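Local atomic coordinates of peptidase M3B, oligoendopeptidase F (PDB entry 2QR4), a protein that probably hydrolyses oligopeptides as a zinc-dependent endopeptidase of family M3, the oligoendopeptidase F group. Residues Q35-I40 / E114-Y119; E246-T251 / Y501-S506; G434-Q439 / D561-F566. All coordinates share one frame; numbering follows the deposited sequence.

How the contacts relate
Contacts 2 and 3 are neighbours, and contact 1 lies apart. The centres of contacts 2 and 3 are about 13 Å apart, and their segments alternate along the chain. They meet where Ser506 OG of contact 2 lies 2.8 Å from Thr435 O of contact 3, a probable hydrogen bond. The centre of contact 1 is about 32 Å from that of contact 2. It is about 43 Å from that of contact 3, on the opposite side of the chain's centre. The HEXXH sequence of this peptidase clan falls in helix 361-379, outside all six segments. In each contact an aromatic ring meets aliphatic or aromatic side chains of the other segment.

Contact 1: Q35-I40 / E114-Y119; sequences QFLNAI and EVYRHY
The Tyr116 ring carries Ile40 on one face and the CB of its own neighbour Val115 on the other. Ile40 CG2 stands almost over the ring centre, 3.6 Å from the centroid and 11° off the normal. This is a CH-pi contact, and the same methyl lies 3.6 Å from Tyr116 CG. Val115 CB is farther off, at 4.3 Å above the Tyr116 ring plane and displaced toward the rim. Leu37 CD1 approaches obliquely, 4.0 Å from Tyr116 CE1. Leu37 sits one turn before Ile40, so both reach the ring from the same side of their helix.

A second flat group lies within 114-119. The Arg117 guanidinium has the Glu114 carboxylate at its edge, near its plane. Arg117 NH1 donates to the syn lone pair of Glu114 OE1 at 2.9 Å, with an N-H...O angle of 162°.

The contact is side-chain packing in an all-helical region of oligoendopeptidase F. It sets helix 33-63 against residues 114-119, which run into helix 117-124. Phe91 of helix 91-95 touches both Ile40 and Tyr119. Leu44, farther along helix 33-63, touches Tyr116 and Tyr119.

The torsion of Ile40 explains the fit. Its CG2 branch is anti to the backbone N, while CG1 lies beside that N (chi1 -71°). This leaves CG2 to meet the ring. The side chains of Ile40 and Tyr116 run past each other in opposite directions.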
# COMPACT_ATOMS: atom_id res chain seq x y z
N GLN A 35 -3.58 -13.12 -39.88
CA GLN A 35 -4.22 -12.30 -38.88
C GLN A 35 -3.60 -12.57 -37.52
O GLN A 35 -3.52 -11.68 -36.67
CB GLN A 35 -5.71 -12.58 -38.82
CG GLN A 35 -6.49 -12.04 -40.01
CD GLN A 35 -6.47 -12.97 -41.22
OE1 GLN A 35 -5.68 -13.91 -41.29
NE2 GLN A 35 -7.34 -12.69 -42.18
N PHE A 36 -3.17 -13.81 -37.34
CA PHE A 36 -2.55 -14.26 -36.10
C PHE A 36 -1.20 -13.57 -35.95
O PHE A 36 -0.87 -13.04 -34.90
CB PHE A 36 -2.39 -15.78 -36.14
CG PHE A 36 -1.91 -16.39 -34.86
CD1 PHE A 36 -2.77 -16.54 -33.79
CD2 PHE A 36 -0.61 -16.85 -34.75
CE1 PHE A 36 -2.32 -17.12 -32.60
CE2 PHE A 36 -0.16 -17.43 -33.57
CZ PHE A 36 -1.01 -17.56 -32.49
N LEU A 37 -0.44 -13.55 -37.04
CA LEU A 37 0.86 -12.89 -37.08
C LEU A 37 0.71 -11.40 -36.82
O LEU A 37 1.46 -10.83 -36.04
CB LEU A 37 1.54 -13.11 -38.45
CG LEU A 37 2.91 -12.46 -38.68
CD1 LEU A 37 3.91 -12.85 -37.61
CD2 LEU A 37 3.46 -12.80 -40.06
N ASN A 38 -0.27 -10.78 -37.47
CA ASN A 38 -0.46 -9.34 -37.32
C ASN A 38 -0.82 -8.96 -35.88
O ASN A 38 -0.34 -7.96 -35.36
CB ASN A 38 -1.50 -8.82 -38.31
CG ASN A 38 -1.07 -9.01 -39.76
OD1 ASN A 38 0.11 -8.92 -40.08
ND2 ASN A 38 -2.03 -9.30 -40.63
N ALA A 39 -1.64 -9.78 -35.23
CA ALA A 39 -1.99 -9.56 -33.83
C ALA A 39 -0.76 -9.64 -32.91
O ALA A 39 -0.55 -8.77 -32.07
CB ALA A 39 -3.06 -10.56 -33.38
N ILE A 40 0.03 -10.69 -33.08
CA ILE A 40 1.24 -10.85 -32.28
C ILE A 40 2.16 -9.66 -32.49
O ILE A 40 2.75 -9.15 -31.54
CB ILE A 40 2.00 -12.12 -32.69
CG1 ILE A 40 1.25 -13.36 -32.23
CG2 ILE A 40 3.37 -12.11 -32.07
CD1 ILE A 40 1.64 -14.60 -32.95
N GLU A 114 7.85 -18.04 -37.12
CA GLU A 114 8.93 -18.73 -36.44
C GLU A 114 9.68 -17.78 -35.50
O GLU A 114 10.25 -18.20 -34.50
CB GLU A 114 9.88 -19.37 -37.46
CG GLU A 114 10.56 -20.65 -36.98
CD GLU A 114 9.57 -21.75 -36.55
OE1 GLU A 114 8.58 -22.00 -37.27
OE2 GLU A 114 9.81 -22.36 -35.49
N VAL A 115 9.65 -16.49 -35.82
CA VAL A 115 10.33 -15.49 -35.00
C VAL A 115 9.72 -15.40 -33.61
O VAL A 115 10.37 -14.95 -32.67
CB VAL A 115 10.27 -14.09 -35.65
CG1 VAL A 115 10.97 -13.08 -34.78
CG2 VAL A 115 10.90 -14.11 -37.04
N TYR A 116 8.46 -15.83 -33.49
CA TYR A 116 7.74 -15.74 -32.23
C TYR A 116 7.46 -17.08 -31.56
O TYR A 116 6.80 -17.14 -30.52
CB TYR A 116 6.40 -15.01 -32.43
CG TYR A 116 6.57 -13.60 -32.92
CD1 TYR A 116 6.29 -13.26 -34.24
CD2 TYR A 116 7.03 -12.60 -32.07
CE1 TYR A 116 6.45 -11.96 -34.70
CE2 TYR A 116 7.21 -11.30 -32.52
CZ TYR A 116 6.91 -10.99 -33.83
OH TYR A 116 7.07 -9.71 -34.28
N ARG A 117 7.95 -18.17 -32.15
CA ARG A 117 7.54 -19.48 -31.65
C ARG A 117 7.79 -19.61 -30.15
O ARG A 117 6.90 -19.98 -29.39
CB ARG A 117 8.16 -20.62 -32.47
CG ARG A 117 9.14 -21.53 -31.74
CD ARG A 117 8.88 -22.98 -32.12
NE ARG A 117 8.63 -23.13 -33.56
CZ ARG A 117 7.78 -24.00 -34.09
NH1 ARG A 117 7.62 -24.05 -35.41
NH2 ARG A 117 7.07 -24.82 -33.31
N HIS A 118 9.01 -19.28 -29.73
CA HIS A 118 9.38 -19.31 -28.32
C HIS A 118 8.43 -18.47 -27.44
O HIS A 118 8.15 -18.82 -26.29
CB HIS A 118 10.85 -18.90 -28.16
CG HIS A 118 11.10 -17.91 -27.06
ND1 HIS A 118 11.30 -18.28 -25.75
CD2 HIS A 118 11.19 -16.56 -27.09
CE1 HIS A 118 11.50 -17.20 -25.02
NE2 HIS A 118 11.44 -16.14 -25.80
N TYR A 119 7.89 -17.39 -28.00
CA TYR A 119 6.93 -16.58 -27.27
C TYR A 119 5.56 -17.25 -27.22
O TYR A 119 4.90 -17.28 -26.17
CB TYR A 119 6.83 -15.18 -27.86
CG TYR A 119 5.67 -14.39 -27.33
CD1 TYR A 119 5.73 -13.78 -26.07
CD2 TYR A 119 4.50 -14.25 -28.07
CE1 TYR A 119 4.66 -13.06 -25.57
CE2 TYR A 119 3.42 -13.53 -27.58
CZ TYR A 119 3.51 -12.93 -26.33
OH TYR A 119 2.44 -12.21 -25.84

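Contact 2: E246-T251 / Y501-S506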
# COMPACT_ATOMS: atom_id res chain seq x y z
N GLU A 246 11.01 -25.73 -8.55
CA GLU A 246 11.09 -25.38 -7.13
C GLU A 246 12.26 -26.10 -6.43
O GLU A 246 12.80 -25.60 -5.45
CB GLU A 246 9.77 -25.72 -6.42
CG GLU A 246 8.62 -24.77 -6.74
CD GLU A 246 7.54 -24.80 -5.67
OE1 GLU A 246 7.57 -23.94 -4.76
OE2 GLU A 246 6.67 -25.70 -5.71
N SER A 247 12.64 -27.26 -6.94
CA SER A 247 13.71 -28.03 -6.34
C SER A 247 15.05 -27.28 -6.31
O SER A 247 15.86 -27.56 -5.44
CB SER A 247 13.90 -29.33 -7.09
OG SER A 247 14.39 -29.06 -8.39
N VAL A 248 15.32 -26.36 -7.23
CA VAL A 248 16.58 -25.64 -7.10
C VAL A 248 16.57 -24.80 -5.82
O VAL A 248 17.58 -24.70 -5.13
CB VAL A 248 17.03 -24.80 -8.36
CG1 VAL A 248 16.47 -25.37 -9.66
CG2 VAL A 248 16.68 -23.36 -8.20
N TYR A 249 15.42 -24.24 -5.49
CA TYR A 249 15.28 -23.41 -4.29
C TYR A 249 15.40 -24.27 -3.01
O TYR A 249 16.10 -23.88 -2.07
CB TYR A 249 13.93 -22.70 -4.33
CG TYR A 249 13.80 -21.39 -3.58
CD1 TYR A 249 13.81 -21.34 -2.18
CD2 TYR A 249 13.61 -20.20 -4.28
CE1 TYR A 249 13.65 -20.11 -1.50
CE2 TYR A 249 13.45 -18.98 -3.61
CZ TYR A 249 13.47 -18.93 -2.24
OH TYR A 249 13.30 -17.70 -1.63
N ASP A 250 14.73 -25.42 -2.96
CA ASP A 250 14.82 -26.33 -1.79
C ASP A 250 16.25 -26.80 -1.57
O ASP A 250 16.77 -26.72 -0.47
CB ASP A 250 13.92 -27.56 -1.93
CG ASP A 250 12.44 -27.22 -1.92
OD1 ASP A 250 12.05 -26.19 -1.32
OD2 ASP A 250 11.65 -27.99 -2.51
N THR A 251 16.88 -27.28 -2.64
CA THR A 251 18.27 -27.71 -2.58
C THR A 251 19.19 -26.63 -2.02
O THR A 251 20.03 -26.91 -1.16
CB THR A 251 18.78 -28.09 -3.96
OG1 THR A 251 18.04 -29.22 -4.43
CG2 THR A 251 20.24 -28.44 -3.91
N TYR A 501 13.50 -13.17 -5.86
CA TYR A 501 14.62 -12.76 -6.66
C TYR A 501 15.97 -13.13 -6.03
O TYR A 501 16.85 -13.65 -6.72
CB TYR A 501 14.53 -11.26 -6.86
CG TYR A 501 15.58 -10.63 -7.73
CD1 TYR A 501 15.40 -10.55 -9.10
CD2 TYR A 501 16.71 -10.05 -7.17
CE1 TYR A 501 16.33 -9.93 -9.90
CE2 TYR A 501 17.65 -9.43 -7.96
CZ TYR A 501 17.46 -9.37 -9.33
OH TYR A 501 18.38 -8.75 -10.15
N VAL A 502 16.12 -12.88 -4.72
CA VAL A 502 17.44 -13.01 -4.07
C VAL A 502 18.14 -14.37 -4.13
O VAL A 502 19.36 -14.41 -4.13
CB VAL A 502 17.43 -12.57 -2.59
CG1 VAL A 502 17.32 -11.08 -2.48
CG2 VAL A 502 16.33 -13.28 -1.83
N PHE A 503 17.39 -15.47 -4.15
CA PHE A 503 18.04 -16.79 -4.12
C PHE A 503 18.95 -16.96 -5.30
O PHE A 503 19.89 -17.76 -5.26
CB PHE A 503 17.03 -17.93 -4.08
CG PHE A 503 16.45 -18.30 -5.42
CD1 PHE A 503 16.84 -19.47 -6.06
CD2 PHE A 503 15.46 -17.51 -6.01
CE1 PHE A 503 16.29 -19.84 -7.30
CE2 PHE A 503 14.90 -17.86 -7.24
CZ PHE A 503 15.31 -19.01 -7.90
N GLN A 504 18.69 -16.22 -6.37
CA GLN A 504 19.50 -16.37 -7.57
C GLN A 504 20.95 -15.92 -7.37
O GLN A 504 21.84 -16.38 -8.09
CB GLN A 504 18.84 -15.68 -8.76
CG GLN A 504 17.68 -16.51 -9.29
CD GLN A 504 16.80 -15.77 -10.27
OE1 GLN A 504 16.08 -14.84 -9.90
NE2 GLN A 504 16.84 -16.20 -11.53
N TYR A 505 21.19 -15.05 -6.40
CA TYR A 505 22.56 -14.66 -6.11
C TYR A 505 23.36 -15.88 -5.66
O TYR A 505 24.49 -16.05 -6.06
CB TYR A 505 22.63 -13.58 -5.02
CG TYR A 505 22.12 -12.22 -5.43
CD1 TYR A 505 22.69 -11.51 -6.47
CD2 TYR A 505 21.07 -11.64 -4.75
CE1 TYR A 505 22.21 -10.25 -6.82
CE2 TYR A 505 20.60 -10.40 -5.08
CZ TYR A 505 21.16 -9.71 -6.11
OH TYR A 505 20.62 -8.48 -6.40
N SER A 506 22.75 -16.72 -4.83
CA SER A 506 23.45 -17.85 -4.22
C SER A 506 23.60 -19.05 -5.16
O SER A 506 24.60 -19.77 -5.09
CB SER A 506 22.71 -18.28 -2.96
OG SER A 506 22.41 -17.15 -2.17
O HOH W 1 14.24 -15.70 -3.12
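Phe503 and Tyr249 form the tight part of this contact. Tyr249 CD2 sits 3.5 Å above the plane of the Phe503 ring, over its centre. The closest atoms are Tyr249 CE2 and Phe503 CD2, also at 3.5 Å. The rings are neither stacked nor edge-to-face. Their planes make 38°, and their centroids are 4.6 Å apart. Phe503 CB also lies off-centre over the Tyr249 ring. On its opposite face the Phe503 ring carries Gln504 CG, so it is held between two side chains. Val248 CG2 meets the same ring at its edge, 3.7 Å from Phe503 CE1.

Phe503 has CG placed between its backbone N and carbonyl carbon (chi1 81°), the crowded position. This turns the ring so that one face meets Tyr249 CD2. Tyr249 has CG anti to its backbone N (chi1 -154°), and this swings its ring over to Phe503.

The looser side lies near the start of segment 501-506, where a water takes part. The water donates to Tyr249 OH at 2.7 Å. It also accepts a weak hydrogen bond from Phe503 N at 3.3 Å. Tyr249 OH donates its own proton to Ala443 O, its main polar partner. The buried hydroxyl therefore has two partners, the water and Ala443 O.

The contact joins helix 246-258 to helix 503-520. Leu239 of helix 234-240 touches both Tyr249 and Phe503. Ala443 brings helix 418-454 against Phe503, and Leu252 extends the packing one turn further along helix 246-258.

Contact 3: G434-Q439 / D561-F566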
# COMPACT_ATOMS: atom_id res chain seq x y z
N GLY A 434 28.60 -13.22 2.05
CA GLY A 434 27.55 -12.29 1.62
C GLY A 434 26.66 -12.83 0.51
O GLY A 434 25.46 -12.54 0.46
N THR A 435 27.23 -13.60 -0.40
CA THR A 435 26.50 -13.99 -1.59
C THR A 435 25.81 -15.34 -1.44
O THR A 435 24.75 -15.55 -2.03
CB THR A 435 27.42 -13.99 -2.79
OG1 THR A 435 28.19 -12.79 -2.76
CG2 THR A 435 26.62 -14.03 -4.09
N VAL A 436 26.36 -16.25 -0.65
CA VAL A 436 25.60 -17.48 -0.42
C VAL A 436 24.81 -17.52 0.88
O VAL A 436 23.60 -17.68 0.84
CB VAL A 436 26.37 -18.79 -0.75
CG1 VAL A 436 27.83 -18.56 -0.83
CG2 VAL A 436 26.00 -19.90 0.22
N PHE A 437 25.49 -17.33 2.01
CA PHE A 437 24.84 -17.43 3.31
C PHE A 437 23.79 -16.34 3.54
O PHE A 437 22.63 -16.63 3.87
CB PHE A 437 25.87 -17.48 4.46
CG PHE A 437 26.56 -18.81 4.59
CD1 PHE A 437 25.85 -19.94 5.02
CD2 PHE A 437 27.90 -18.96 4.23
CE1 PHE A 437 26.48 -21.19 5.10
CE2 PHE A 437 28.54 -20.21 4.33
CZ PHE A 437 27.82 -21.32 4.77
N ARG A 438 24.19 -15.09 3.35
CA ARG A 438 23.29 -13.96 3.61
C ARG A 438 22.11 -13.91 2.62
O ARG A 438 20.95 -13.79 3.02
CB ARG A 438 24.11 -12.67 3.63
CG ARG A 438 23.35 -11.39 3.91
CD ARG A 438 24.33 -10.31 4.41
NE ARG A 438 23.80 -8.95 4.35
CZ ARG A 438 22.93 -8.44 5.22
NH1 ARG A 438 22.51 -7.19 5.06
NH2 ARG A 438 22.45 -9.16 6.24
N GLN A 439 22.38 -14.05 1.33
CA GLN A 439 21.30 -14.04 0.35
C GLN A 439 20.38 -15.23 0.54
O GLN A 439 19.16 -15.12 0.41
CB GLN A 439 21.84 -13.98 -1.07
CG GLN A 439 22.73 -12.75 -1.33
CD GLN A 439 22.10 -11.43 -0.84
OE1 GLN A 439 22.76 -10.62 -0.20
NE2 GLN A 439 20.83 -11.21 -1.17
N ASP A 561 30.23 -28.67 -3.54
CA ASP A 561 31.59 -28.39 -4.01
C ASP A 561 32.08 -27.00 -3.55
O ASP A 561 33.23 -26.84 -3.14
CB ASP A 561 31.69 -28.48 -5.52
CG ASP A 561 31.58 -29.90 -6.03
OD1 ASP A 561 31.74 -30.85 -5.23
OD2 ASP A 561 31.33 -30.06 -7.25
N ALA A 562 31.20 -26.01 -3.63
CA ALA A 562 31.53 -24.67 -3.21
C ALA A 562 31.82 -24.68 -1.70
O ALA A 562 32.85 -24.17 -1.26
CB ALA A 562 30.37 -23.72 -3.52
N MSE A 563 30.92 -25.30 -0.94
CA MSE A 563 31.09 -25.46 0.49
C MSE A 563 32.43 -26.10 0.85
O MSE A 563 33.11 -25.67 1.77
CB MSE A 563 29.95 -26.29 1.07
CG MSE A 563 28.61 -25.59 1.05
SE MSE A 563 28.58 -23.91 2.07
CE MSE A 563 26.72 -23.41 1.71
N SER A 564 32.81 -27.13 0.10
CA SER A 564 34.06 -27.81 0.39
C SER A 564 35.21 -26.83 0.22
O SER A 564 36.17 -26.82 1.00
CB SER A 564 34.25 -29.02 -0.51
OG SER A 564 35.58 -29.52 -0.39
N MSE A 565 35.09 -25.98 -0.80
CA MSE A 565 36.12 -24.99 -1.05
C MSE A 565 36.15 -23.93 0.05
O MSE A 565 37.21 -23.42 0.39
CB MSE A 565 35.86 -24.32 -2.38
CG MSE A 565 36.95 -23.34 -2.79
SE MSE A 565 36.70 -22.65 -4.60
CE MSE A 565 35.97 -24.28 -5.45
N PHE A 566 34.99 -23.58 0.58
CA PHE A 566 34.92 -22.57 1.62
C PHE A 566 35.66 -23.11 2.82
O PHE A 566 36.47 -22.42 3.43
CB PHE A 566 33.46 -22.27 1.97
CG PHE A 566 33.29 -21.22 3.02
CD1 PHE A 566 33.09 -19.89 2.68
CD2 PHE A 566 33.28 -21.57 4.37
CE1 PHE A 566 32.90 -18.92 3.65
CE2 PHE A 566 33.10 -20.60 5.35
CZ PHE A 566 32.91 -19.28 4.99
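Phe437 and Phe566 make the aromatic part of this contact. The pair is T-shaped, with the edge of Phe437 turned toward the face of Phe566. Their centroids are 5.9 Å apart and the planes are at 71°. The two rings reach toward each other from their separate helices.

A Met-aromatic contact comes next. Met563 is a selenomethionine, and its SE atom lies 3.8 Å from Phe437 CZ. Measured to the Phe437 centroid, the Met563 SE distance is 4.8 Å. The selenium is 54° off the ring normal, so its approach to the ring is oblique. Met563 and Phe437 approach from opposite directions, with SE beside CZ.

The nearest CA atoms of the two segments, those of Val436 and Ala562, are 9.7 Å apart, and the contact is made by side chains. This is packing between two long helices, 418-454 and 557-579, within the mainly helical peptidase family M3 region. Helix 418-454 has a wider pi-type turn at 434-438, at the point of contact.

The remaining contacts are plain apolar ones, made by the terminal methyl of Met563. Its CE atom lies 3.9 Å from Val436 CG2. It is equally far, 3.9 Å, from Phe437 CZ. The Met563 chain bends at chi2 (-60°) and is extended at chi3, which carries CE across to both residues.

Other helices close round the same side chains. Val256 of helix 246-258 touches Val436, Phe437 and Met563. Phe432, one turn earlier on helix 418-454, packs on Ala562 and Met563, and its ring also meets that of Phe566.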